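Local coordinates for protein vestitone reductase (Medicago sativa, PDB 2P4H) that reduces (3R)-vestitone stereospecifically with NADPH in the penultimate step of medicarpin biosynthesis, contributing to plant defence, at residues A265-P268 against E269-I272. Residues are numbered along the deposited sequence; the frame is centred on the assembly and turned at random.
Sequences AKYP and EYQI
Tyr267 and Tyr270 close a type I beta turn through Tyr270 N to Tyr267 O at 3.1 Å; the N-H...O angle of 171° makes it nearly straight, although the donor stands above the carbonyl plane. Helix 256-266 ends at Lys266; Tyr267, with psi at 68°, breaks from it, and Pro268 and Glu269 fill the turn's corners. Tyr267 CB makes an apolar contact with Tyr270 CD2 at 3.5 Å. Glu269 CG, set between its own backbone N and carbonyl carbon, sits 3.8 Å above the centre of the Tyr270 ring. The chain's bend at chi2 lays the carboxylate alongside Tyr267, its plane 71° from the ring's; Glu269 OE2 lies at the ring edge, in plane, 3.8 Å from Tyr267 CD1. One water donates to both this OE2 and Lys266 O near the helix end; a second donates to Tyr267 O and Tyr270 O, bridging the mouth of the turn. Beyond the turn, Tyr267 OH hydrogen-bonds Asp310, and both tyrosines touch Ile313 of helix 305-319. Tyr267 O thus accepts from an amide and a water, while the slightly positive CD1 hydrogen of Tyr267 may weakly suit Glu269 OE2, itself hydrogen-bonded by the first water, where the chain leaves the helix at the surface.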
loop_
_atom_site.group_PDB
_atom_site.type_symbol
_atom_site.label_atom_id
_atom_site.label_comp_id
_atom_site.label_asym_id
_atom_site.label_seq_id
_atom_site.Cartn_x
_atom_site.Cartn_y
_atom_site.Cartn_z
ATOM N N ALA A 265 -4.517 24.312 -12.818
ATOM C CA ALA A 265 -5.692 24.462 -13.664
ATOM C C ALA A 265 -6.984 24.046 -12.968
ATOM O O ALA A 265 -8.011 24.716 -13.095
ATOM C CB ALA A 265 -5.510 23.657 -14.950
ATOM N N LYS A 266 -6.935 22.954 -12.214
ATOM C CA LYS A 266 -8.130 22.456 -11.543
ATOM C C LYS A 266 -8.461 23.110 -10.204
ATOM O O LYS A 266 -9.625 23.135 -9.806
ATOM C CB LYS A 266 -8.030 20.937 -11.361
ATOM C CG LYS A 266 -7.822 20.163 -12.658
ATOM C CD LYS A 266 -8.896 20.479 -13.691
ATOM C CE LYS A 266 -8.639 19.736 -14.997
ATOM N NZ LYS A 266 -9.617 20.106 -16.060
ATOM N N TYR A 267 -7.453 23.638 -9.516
ATOM C CA TYR A 267 -7.670 24.266 -8.213
ATOM C C TYR A 267 -7.034 25.650 -8.141
ATOM O O TYR A 267 -6.075 25.867 -7.403
ATOM C CB TYR A 267 -7.099 23.371 -7.105
ATOM C CG TYR A 267 -7.588 21.944 -7.188
ATOM C CD1 TYR A 267 -8.842 21.582 -6.696
ATOM C CD2 TYR A 267 -6.822 20.969 -7.824
ATOM C CE1 TYR A 267 -9.322 20.281 -6.842
ATOM C CE2 TYR A 267 -7.291 19.673 -7.979
ATOM C CZ TYR A 267 -8.540 19.334 -7.489
ATOM O OH TYR A 267 -9.016 18.057 -7.668
ATOM N N PRO A 268 -7.574 26.609 -8.905
ATOM C CA PRO A 268 -7.049 27.978 -8.921
ATOM C C PRO A 268 -7.127 28.675 -7.562
ATOM O O PRO A 268 -6.470 29.694 -7.344
ATOM C CB PRO A 268 -7.910 28.662 -9.982
ATOM C CG PRO A 268 -9.210 27.940 -9.873
ATOM C CD PRO A 268 -8.770 26.497 -9.758
ATOM N N GLU A 269 -7.915 28.116 -6.650
ATOM C CA GLU A 269 -8.074 28.695 -5.316
ATOM C C GLU A 269 -6.824 28.563 -4.449
ATOM O O GLU A 269 -6.701 29.237 -3.426
ATOM C CB GLU A 269 -9.256 28.046 -4.588
ATOM C CG GLU A 269 -9.153 26.531 -4.459
ATOM C CD GLU A 269 -9.876 25.792 -5.573
ATOM O OE1 GLU A 269 -9.819 26.247 -6.732
ATOM O OE2 GLU A 269 -10.499 24.748 -5.288
ATOM N N TYR A 270 -5.899 27.696 -4.848
ATOM C CA TYR A 270 -4.674 27.502 -4.079
ATOM C C TYR A 270 -3.466 28.171 -4.719
ATOM O O TYR A 270 -3.375 28.275 -5.941
ATOM C CB TYR A 270 -4.366 26.007 -3.921
ATOM C CG TYR A 270 -5.449 25.222 -3.224
ATOM C CD1 TYR A 270 -5.907 25.598 -1.962
ATOM C CD2 TYR A 270 -6.022 24.104 -3.828
ATOM C CE1 TYR A 270 -6.911 24.882 -1.320
ATOM C CE2 TYR A 270 -7.027 23.380 -3.195
ATOM C CZ TYR A 270 -7.469 23.776 -1.942
ATOM O OH TYR A 270 -8.477 23.078 -1.319
ATOM N N GLN A 271 -2.544 28.628 -3.879
ATOM C CA GLN A 271 -1.313 29.241 -4.357
ATOM C C GLN A 271 -0.396 28.060 -4.638
ATOM O O GLN A 271 0.094 27.406 -3.717
ATOM C CB GLN A 271 -0.707 30.148 -3.282
ATOM C CG GLN A 271 -1.282 31.564 -3.243
ATOM C CD GLN A 271 -2.799 31.593 -3.190
ATOM O OE1 GLN A 271 -3.473 31.185 -4.136
ATOM N NE2 GLN A 271 -3.343 32.081 -2.080
ATOM N N ILE A 272 -0.186 27.776 -5.917
ATOM C CA ILE A 272 0.640 26.649 -6.330
ATOM C C ILE A 272 1.864 27.084 -7.117
ATOM O O ILE A 272 1.765 27.906 -8.030
ATOM C CB ILE A 272 -0.185 25.675 -7.202
ATOM C CG1 ILE A 272 -1.365 25.128 -6.393
ATOM C CG2 ILE A 272 0.698 24.547 -7.718
ATOM C CD1 ILE A 272 -2.334 24.297 -7.205
HETATM O O HOH W 1 -11.437 23.509 -7.708
HETATM O O HOH W 2 -3.780 27.080 -8.405
#